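Local atomic coordinates of protein sifA (Salmonella typhimurium, PDB entry 3CXB), a protein that is required in infected host cells for endosomal tubulation and the formation of Salmonella-induced filaments, and interacts with host PLEKHM2. Residues 68-73 with 150-155; 84-89 with 94-99. One frame throughout, in Å; residues are numbered along the deposited sequence.

Contact 1: residues 68-73 with 150-155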
ATOM      1  N   ILE A  68       3.995   6.876  -6.785  1.00 28.04           N
ATOM      2  CA  ILE A  68       4.356   7.787  -7.854  1.00 29.52           C
ATOM      3  C   ILE A  68       5.430   7.215  -8.724  1.00 31.42           C
ATOM      4  O   ILE A  68       5.458   7.435  -9.946  1.00 32.44           O
ATOM      5  CB  ILE A  68       4.812   9.144  -7.310  1.00 31.52           C
ATOM      6  CG1 ILE A  68       3.693   9.750  -6.447  1.00 35.67           C
ATOM      7  CG2 ILE A  68       5.112  10.081  -8.467  1.00 27.30           C
ATOM      8  CD1 ILE A  68       4.099  11.024  -5.681  1.00 37.63           C
ATOM      9  N   PHE A  69       6.314   6.462  -8.087  1.00 32.61           N
ATOM     10  CA  PHE A  69       7.403   5.842  -8.806  1.00 33.33           C
ATOM     11  C   PHE A  69       6.817   4.938  -9.901  1.00 31.35           C
ATOM     12  O   PHE A  69       7.169   5.059 -11.074  1.00 27.61           O
ATOM     13  CB  PHE A  69       8.257   5.018  -7.845  1.00 34.63           C
ATOM     14  CG  PHE A  69       9.414   4.349  -8.506  1.00 35.51           C
ATOM     15  CD1 PHE A  69      10.542   5.082  -8.868  1.00 34.54           C
ATOM     16  CD2 PHE A  69       9.378   2.981  -8.773  1.00 36.38           C
ATOM     17  CE1 PHE A  69      11.627   4.473  -9.480  1.00 33.77           C
ATOM     18  CE2 PHE A  69      10.458   2.360  -9.388  1.00 38.53           C
ATOM     19  CZ  PHE A  69      11.594   3.117  -9.743  1.00 35.28           C
ATOM     20  N   PHE A  70       5.900   4.052  -9.514  1.00 32.33           N
ATOM     21  CA  PHE A  70       5.300   3.131 -10.473  1.00 34.14           C
ATOM     22  C   PHE A  70       4.314   3.772 -11.440  1.00 33.79           C
ATOM     23  O   PHE A  70       4.074   3.260 -12.527  1.00 32.44           O
ATOM     24  CB  PHE A  70       4.686   1.947  -9.727  1.00 33.28           C
ATOM     25  CG  PHE A  70       5.727   1.042  -9.130  1.00 36.54           C
ATOM     26  CD1 PHE A  70       6.425   0.144  -9.926  1.00 36.19           C
ATOM     27  CD2 PHE A  70       6.078   1.146  -7.796  1.00 37.31           C
ATOM     28  CE1 PHE A  70       7.479  -0.603  -9.405  1.00 36.57           C
ATOM     29  CE2 PHE A  70       7.145   0.390  -7.269  1.00 37.31           C
ATOM     30  CZ  PHE A  70       7.833  -0.487  -8.071  1.00 35.48           C
ATOM     31  N   GLU A  71       3.742   4.902 -11.061  1.00 35.91           N
ATOM     32  CA  GLU A  71       2.844   5.558 -11.995  1.00 37.62           C
ATOM     33  C   GLU A  71       3.763   6.022 -13.128  1.00 36.98           C
ATOM     34  O   GLU A  71       3.398   6.013 -14.298  1.00 36.20           O
ATOM     35  CB  GLU A  71       2.132   6.743 -11.324  1.00 37.99           C
ATOM     36  CG  GLU A  71       0.848   6.355 -10.557  1.00 41.10           C
ATOM     37  CD  GLU A  71       0.260   7.487  -9.706  1.00 43.50           C
ATOM     38  OE1 GLU A  71       0.162   8.631 -10.216  1.00 45.28           O
ATOM     39  OE2 GLU A  71      -0.122   7.227  -8.536  1.00 41.20           O
ATOM     40  N   LEU A  72       4.978   6.413 -12.773  1.00 36.69           N
ATOM     41  CA  LEU A  72       5.916   6.854 -13.783  1.00 37.62           C
ATOM     42  C   LEU A  72       6.315   5.658 -14.642  1.00 36.88           C
ATOM     43  O   LEU A  72       6.247   5.711 -15.867  1.00 34.00           O
ATOM     44  CB  LEU A  72       7.157   7.473 -13.128  1.00 35.11           C
ATOM     45  CG  LEU A  72       6.931   8.847 -12.489  1.00 36.53           C
ATOM     46  CD1 LEU A  72       8.044   9.166 -11.519  1.00 32.57           C
ATOM     47  CD2 LEU A  72       6.845   9.926 -13.592  1.00 36.81           C
ATOM     48  N   LYS A  73       6.722   4.573 -13.990  1.00 37.76           N
ATOM     49  CA  LYS A  73       7.140   3.384 -14.708  1.00 39.79           C
ATOM     50  C   LYS A  73       6.029   2.939 -15.650  1.00 40.61           C
ATOM     51  O   LYS A  73       6.263   2.664 -16.828  1.00 40.31           O
ATOM     52  CB  LYS A  73       7.472   2.275 -13.727  1.00 39.32           C
ATOM     53  CG  LYS A  73       8.065   1.051 -14.387  1.00 41.10           C
ATOM     54  CD  LYS A  73       8.331  -0.033 -13.356  1.00 42.99           C
ATOM     55  CE  LYS A  73       8.697  -1.356 -13.993  1.00 39.97           C
ATOM     56  NZ  LYS A  73       8.662  -2.431 -12.958  1.00 42.85           N
ATOM     57  N   ARG A 150      10.245  -4.670   3.220  1.00 51.11           N
ATOM     58  CA  ARG A 150       9.699  -5.164   1.967  1.00 51.95           C
ATOM     59  C   ARG A 150      10.687  -5.187   0.812  1.00 51.17           C
ATOM     60  O   ARG A 150      11.633  -4.412   0.783  1.00 47.67           O
ATOM     61  CB  ARG A 150       8.485  -4.322   1.593  1.00 55.74           C
ATOM     62  CG  ARG A 150       8.822  -2.862   1.298  1.00 60.31           C
ATOM     63  CD  ARG A 150       7.584  -1.965   1.340  1.00 62.98           C
ATOM     64  NE  ARG A 150       7.393  -1.323   2.641  1.00 67.72           N
ATOM     65  CZ  ARG A 150       6.223  -1.250   3.270  1.00 72.05           C
ATOM     66  NH1 ARG A 150       6.135  -0.642   4.446  1.00 72.45           N
ATOM     67  NH2 ARG A 150       5.143  -1.799   2.727  1.00 75.02           N
ATOM     68  N   ARG A 151      10.451  -6.090  -0.139  1.00 52.84           N
ATOM     69  CA  ARG A 151      11.309  -6.240  -1.318  1.00 52.57           C
ATOM     70  C   ARG A 151      10.420  -6.351  -2.562  1.00 49.73           C
ATOM     71  O   ARG A 151       9.297  -6.839  -2.486  1.00 48.44           O
ATOM     72  CB  ARG A 151      12.201  -7.475  -1.167  1.00 53.85           C
ATOM     73  CG  ARG A 151      11.442  -8.794  -1.085  1.00 61.00           C
ATOM     74  CD  ARG A 151      12.384  -9.997  -0.915  1.00 64.67           C
ATOM     75  NE  ARG A 151      12.960 -10.079   0.429  1.00 66.46           N
ATOM     76  CZ  ARG A 151      14.238  -9.862   0.723  1.00 67.11           C
ATOM     77  NH1 ARG A 151      14.652  -9.967   1.977  1.00 64.83           N
ATOM     78  NH2 ARG A 151      15.105  -9.545  -0.233  1.00 69.38           N
ATOM     79  N   TYR A 152      10.920  -5.874  -3.696  1.00 46.83           N
ATOM     80  CA  TYR A 152      10.170  -5.881  -4.946  1.00 47.59           C
ATOM     81  C   TYR A 152       9.590  -7.230  -5.341  1.00 49.71           C
ATOM     82  O   TYR A 152      10.278  -8.245  -5.290  1.00 51.30           O
ATOM     83  CB  TYR A 152      11.068  -5.385  -6.068  1.00 45.43           C
ATOM     84  CG  TYR A 152      10.418  -5.393  -7.424  1.00 45.12           C
ATOM     85  CD1 TYR A 152       9.512  -4.401  -7.789  1.00 44.24           C
ATOM     86  CD2 TYR A 152      10.712  -6.386  -8.347  1.00 45.21           C
ATOM     87  CE1 TYR A 152       8.916  -4.387  -9.039  1.00 43.76           C
ATOM     88  CE2 TYR A 152      10.117  -6.389  -9.602  1.00 46.45           C
ATOM     89  CZ  TYR A 152       9.220  -5.381  -9.944  1.00 45.64           C
ATOM     90  OH  TYR A 152       8.648  -5.370 -11.195  1.00 42.29           O
ATOM     91  N   SER A 153       8.326  -7.238  -5.748  1.00 50.85           N
ATOM     92  CA  SER A 153       7.664  -8.464  -6.183  1.00 51.35           C
ATOM     93  C   SER A 153       7.105  -8.213  -7.576  1.00 54.40           C
ATOM     94  O   SER A 153       6.129  -7.481  -7.726  1.00 55.89           O
ATOM     95  CB  SER A 153       6.530  -8.809  -5.231  1.00 50.42           C
ATOM     96  OG  SER A 153       5.821  -9.945  -5.677  1.00 47.59           O
ATOM     97  N   GLU A 154       7.707  -8.822  -8.594  1.00 59.44           N
ATOM     98  CA  GLU A 154       7.258  -8.593  -9.966  1.00 64.50           C
ATOM     99  C   GLU A 154       5.913  -9.202 -10.312  1.00 62.07           C
ATOM    100  O   GLU A 154       5.350  -8.902 -11.358  1.00 61.82           O
ATOM    101  CB  GLU A 154       8.307  -9.068 -10.971  1.00 74.81           C
ATOM    102  CG  GLU A 154       8.213 -10.529 -11.368  1.00 86.98           C
ATOM    103  CD  GLU A 154       9.166 -10.867 -12.503  1.00 94.88           C
ATOM    104  OE1 GLU A 154      10.395 -10.929 -12.252  1.00101.01           O
ATOM    105  OE2 GLU A 154       8.684 -11.056 -13.645  1.00100.88           O
ATOM    106  N   ILE A 155       5.397 -10.060  -9.443  1.00 60.68           N
ATOM    107  CA  ILE A 155       4.089 -10.655  -9.687  1.00 59.36           C
ATOM    108  C   ILE A 155       3.028  -9.576  -9.544  1.00 56.26           C
ATOM    109  O   ILE A 155       1.988  -9.635 -10.181  1.00 56.01           O
ATOM    110  CB  ILE A 155       3.794 -11.811  -8.702  1.00 62.08           C
ATOM    111  CG1 ILE A 155       4.593 -13.034  -9.130  1.00 63.48           C
ATOM    112  CG2 ILE A 155       2.312 -12.161  -8.693  1.00 61.39           C
ATOM    113  CD1 ILE A 155       4.382 -13.394 -10.601  1.00 64.69           C
TER
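Tyr152 holds its CG trans to its own backbone N (chi1 178°), which carries the phenol out from the strand toward helix 62-75, while Lys73, with CG likewise trans to N (chi1 -174°) and every later torsion extended, reaches back from the helix to meet it. Phe70, nearly one helical turn before Lys73, brings the far end of its ring up to the phenol. The aromatic contact is slight: CE1 of Phe70 lies 4.1 Å from CE1 of Tyr152, close to the plane of the tyrosine ring and so at the edge of that ring, whereas the phenol stands obliquely to the ring of Phe70. The Phe70 ring has further neighbours: CD2 of Phe69, next to it on the helix, sits 3.7 Å above the centre of one face, Tyr158 meets it with the ring planes at about 45°, and Val86 touches both Phe70 and Tyr152. The contact thus sets helix 62-75 against strand 145-153, an outermost strand of a three-stranded antiparallel sheet, with the nearest CA atoms, those of Phe70 and Tyr152, still 11.6 Å apart. The long side chains of phenylalanine, tyrosine and lysine span this gap. At the polar end of the contact NZ of Lys73 comes within 3.4 Å of OH of Tyr152, but the angle is too poor for a hydrogen bond. Their common partner is Asp157, whose OD1 forms a salt bridge with the ammonium and a hydrogen bond with the phenol; its negative charge probably draws the two groups together.

Contact 2: residues 84-89 with 94-99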
ATOM      1  N   PHE A  84      13.527   1.665 -14.851  1.00 51.07           N
ATOM      2  CA  PHE A  84      13.000   1.837 -13.496  1.00 48.96           C
ATOM      3  C   PHE A  84      13.323   0.601 -12.663  1.00 49.89           C
ATOM      4  O   PHE A  84      12.576  -0.382 -12.672  1.00 47.37           O
ATOM      5  CB  PHE A  84      11.480   2.032 -13.532  1.00 42.86           C
ATOM      6  CG  PHE A  84      11.042   3.280 -14.229  1.00 38.57           C
ATOM      7  CD1 PHE A  84      11.033   3.350 -15.608  1.00 35.67           C
ATOM      8  CD2 PHE A  84      10.639   4.402 -13.492  1.00 36.10           C
ATOM      9  CE1 PHE A  84      10.628   4.522 -16.250  1.00 37.02           C
ATOM     10  CE2 PHE A  84      10.232   5.580 -14.122  1.00 31.89           C
ATOM     11  CZ  PHE A  84      10.226   5.643 -15.501  1.00 34.29           C
ATOM     12  N   GLN A  85      14.412   0.657 -11.911  1.00 52.49           N
ATOM     13  CA  GLN A  85      14.816  -0.502 -11.125  1.00 55.28           C
ATOM     14  C   GLN A  85      14.664  -0.323  -9.615  1.00 52.10           C
ATOM     15  O   GLN A  85      14.858   0.769  -9.094  1.00 54.91           O
ATOM     16  CB  GLN A  85      16.266  -0.835 -11.479  1.00 60.50           C
ATOM     17  CG  GLN A  85      16.566  -0.669 -12.975  1.00 69.42           C
ATOM     18  CD  GLN A  85      18.046  -0.507 -13.281  1.00 73.11           C
ATOM     19  OE1 GLN A  85      18.728   0.322 -12.682  1.00 74.86           O
ATOM     20  NE2 GLN A  85      18.544  -1.291 -14.226  1.00 76.05           N
ATOM     21  N   VAL A  86      14.316  -1.406  -8.926  1.00 49.78           N
ATOM     22  CA  VAL A  86      14.152  -1.401  -7.478  1.00 50.95           C
ATOM     23  C   VAL A  86      14.845  -2.639  -6.892  1.00 53.95           C
ATOM     24  O   VAL A  86      14.709  -3.737  -7.428  1.00 52.24           O
ATOM     25  CB  VAL A  86      12.627  -1.370  -7.059  1.00 46.68           C
ATOM     26  CG1 VAL A  86      11.748  -1.801  -8.201  1.00 48.91           C
ATOM     27  CG2 VAL A  86      12.379  -2.265  -5.875  1.00 45.83           C
ATOM     28  N   HIS A  87      15.579  -2.464  -5.794  1.00 56.79           N
ATOM     29  CA  HIS A  87      16.291  -3.577  -5.168  1.00 59.58           C
ATOM     30  C   HIS A  87      16.658  -3.233  -3.729  1.00 62.28           C
ATOM     31  O   HIS A  87      16.631  -2.061  -3.347  1.00 62.88           O
ATOM     32  CB  HIS A  87      17.589  -3.822  -5.924  1.00 60.18           C
ATOM     33  CG  HIS A  87      18.587  -2.720  -5.746  1.00 58.47           C
ATOM     34  ND1 HIS A  87      19.501  -2.705  -4.711  1.00 57.06           N
ATOM     35  CD2 HIS A  87      18.756  -1.554  -6.416  1.00 59.19           C
ATOM     36  CE1 HIS A  87      20.186  -1.575  -4.752  1.00 58.81           C
ATOM     37  NE2 HIS A  87      19.754  -0.860  -5.775  1.00 59.43           N
ATOM     38  N   ASN A  88      17.019  -4.252  -2.948  1.00 66.59           N
ATOM     39  CA  ASN A  88      17.450  -4.063  -1.564  1.00 73.56           C
ATOM     40  C   ASN A  88      18.961  -4.184  -1.582  1.00 78.30           C
ATOM     41  O   ASN A  88      19.494  -5.236  -1.927  1.00 78.64           O
ATOM     42  CB  ASN A  88      16.893  -5.149  -0.662  1.00 69.84           C
ATOM     43  CG  ASN A  88      15.411  -5.252  -0.752  1.00 70.52           C
ATOM     44  OD1 ASN A  88      14.880  -5.776  -1.730  1.00 69.81           O
ATOM     45  ND2 ASN A  88      14.714  -4.734   0.257  1.00 69.06           N
ATOM     46  N   PRO A  89      19.676  -3.118  -1.197  1.00 85.93           N
ATOM     47  CA  PRO A  89      21.136  -3.208  -1.215  1.00 91.46           C
ATOM     48  C   PRO A  89      21.651  -4.474  -0.540  1.00 96.58           C
ATOM     49  O   PRO A  89      21.324  -4.745   0.613  1.00 98.24           O
ATOM     50  CB  PRO A  89      21.568  -1.928  -0.497  1.00 88.69           C
ATOM     51  CG  PRO A  89      20.443  -1.688   0.458  1.00 86.26           C
ATOM     52  CD  PRO A  89      19.238  -1.951  -0.412  1.00 84.53           C
ATOM     53  N   ALA A  94      16.259  -4.443   5.519  1.00 71.38           N
ATOM     54  CA  ALA A  94      15.996  -3.234   6.290  1.00 63.89           C
ATOM     55  C   ALA A  94      15.853  -2.003   5.403  1.00 58.21           C
ATOM     56  O   ALA A  94      15.221  -1.022   5.789  1.00 55.42           O
ATOM     57  CB  ALA A  94      17.111  -3.009   7.311  1.00 63.07           C
ATOM     58  N   THR A  95      16.433  -2.057   4.213  1.00 53.66           N
ATOM     59  CA  THR A  95      16.371  -0.928   3.309  1.00 52.92           C
ATOM     60  C   THR A  95      15.955  -1.329   1.884  1.00 51.97           C
ATOM     61  O   THR A  95      16.101  -2.493   1.480  1.00 50.33           O
ATOM     62  CB  THR A  95      17.746  -0.207   3.294  1.00 50.85           C
ATOM     63  OG1 THR A  95      17.897   0.553   2.087  1.00 51.83           O
ATOM     64  CG2 THR A  95      18.865  -1.220   3.392  1.00 55.93           C
ATOM     65  N   ILE A  96      15.392  -0.372   1.144  1.00 49.37           N
ATOM     66  CA  ILE A  96      14.993  -0.601  -0.242  1.00 47.49           C
ATOM     67  C   ILE A  96      15.179   0.689  -1.036  1.00 45.80           C
ATOM     68  O   ILE A  96      14.962   1.789  -0.523  1.00 45.08           O
ATOM     69  CB  ILE A  96      13.537  -1.124  -0.359  1.00 43.04           C
ATOM     70  CG1 ILE A  96      13.201  -1.358  -1.832  1.00 41.46           C
ATOM     71  CG2 ILE A  96      12.585  -0.175   0.291  1.00 40.25           C
ATOM     72  CD1 ILE A  96      12.009  -2.234  -2.054  1.00 42.39           C
ATOM     73  N   ILE A  97      15.597   0.548  -2.289  1.00 45.45           N
ATOM     74  CA  ILE A  97      15.856   1.694  -3.154  1.00 45.92           C
ATOM     75  C   ILE A  97      15.105   1.582  -4.471  1.00 44.25           C
ATOM     76  O   ILE A  97      14.958   0.491  -5.010  1.00 46.99           O
ATOM     77  CB  ILE A  97      17.345   1.764  -3.471  1.00 46.52           C
ATOM     78  CG1 ILE A  97      18.138   1.626  -2.178  1.00 49.80           C
ATOM     79  CG2 ILE A  97      17.675   3.056  -4.159  1.00 44.64           C
ATOM     80  CD1 ILE A  97      19.626   1.597  -2.385  1.00 51.49           C
ATOM     81  N   LEU A  98      14.625   2.706  -4.985  1.00 43.41           N
ATOM     82  CA  LEU A  98      13.907   2.720  -6.254  1.00 42.43           C
ATOM     83  C   LEU A  98      14.670   3.763  -7.013  1.00 41.09           C
ATOM     84  O   LEU A  98      15.103   4.742  -6.420  1.00 36.59           O
ATOM     85  CB  LEU A  98      12.452   3.182  -6.079  1.00 44.33           C
ATOM     86  CG  LEU A  98      11.643   2.551  -4.937  1.00 44.59           C
ATOM     87  CD1 LEU A  98      10.246   3.100  -4.945  1.00 48.26           C
ATOM     88  CD2 LEU A  98      11.588   1.063  -5.084  1.00 45.06           C
ATOM     89  N   ARG A  99      14.840   3.570  -8.312  1.00 41.03           N
ATOM     90  CA  ARG A  99      15.591   4.538  -9.080  1.00 43.85           C
ATOM     91  C   ARG A  99      15.326   4.509 -10.571  1.00 41.61           C
ATOM     92  O   ARG A  99      14.829   3.530 -11.107  1.00 43.18           O
ATOM     93  CB  ARG A  99      17.073   4.319  -8.830  1.00 49.36           C
ATOM     94  CG  ARG A  99      17.469   2.875  -8.949  1.00 58.26           C
ATOM     95  CD  ARG A  99      18.960   2.697  -8.738  1.00 68.85           C
ATOM     96  NE  ARG A  99      19.349   1.301  -8.931  1.00 78.27           N
ATOM     97  CZ  ARG A  99      20.601   0.879  -9.072  1.00 82.23           C
ATOM     98  NH1 ARG A  99      20.833  -0.415  -9.244  1.00 84.00           N
ATOM     99  NH2 ARG A  99      21.612   1.743  -9.045  1.00 85.67           N
TER
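The side-chain ND2 of Asn88 is gripped by two backbone carbonyls: it donates to O of Thr95 at 2.9 Å, from 28° out of the carbonyl plane, and also to O of Arg150 on strand 145-153. Asparagine suits this place because one short amide can serve two acceptors just where the strand ends. Before it, His87 and Ile97 form a hydrogen-bonded pair, with N of Ile97 lying 3.0 Å from O of His87 in the straighter of their two bonds. Gln85 and Arg99 make the next such pair. Strands 84-87 and 96-101 are in this way an antiparallel beta hairpin, which forms the start of a five-stranded antiparallel sheet with 84-87 outermost. Val86 and Leu98, the non-hydrogen-bonded pair, lie side by side on one face, which turns to helix 62-75, with Phe70 against Val86 and Phe69 against Leu98, so aliphatic residues fit. The other face is more polar. Arg99 has CG between its backbone N and carbonyl carbon (chi1 48°) and is then extended to NE, which carries the guanidinium between two neighbours: NE2 of His87 lies 3.4 Å above one face, offset toward the rim, with the ring plane turned 61° from it, and OE1 of Gln85 approaches the opposite face. The salt bridge of Arg99 goes to Glu108. Nearer the turn, Ile97 CD1 packs against both His87 CE1 and Pro89 CD, at 4.0 and 4.1 Å, and Pro89 rests on Thr95.

Both contacts are partly buried, but contact 1 lies nearer the centre of the chain, its own centre about 11 Å away against 16 Å for contact 2. Contact 2 joins sequence neighbours through a ladder of main-chain bonds and buries 587 Å², whereas contact 1 joins segments distant in sequence through three side chains alone and buries 93 Å². They share a boundary: strand 84-87 adjoins both elements of contact 1, through Val86 against Phe70 and Tyr152, and Phe69 CZ reaches Arg99 O of strand 96-101 at 3.5 Å. Aromatic and aliphatic groups gather at this junction, while Lys73 and Arg99 find carboxylate partners, Asp157 and Glu108, outside the segments.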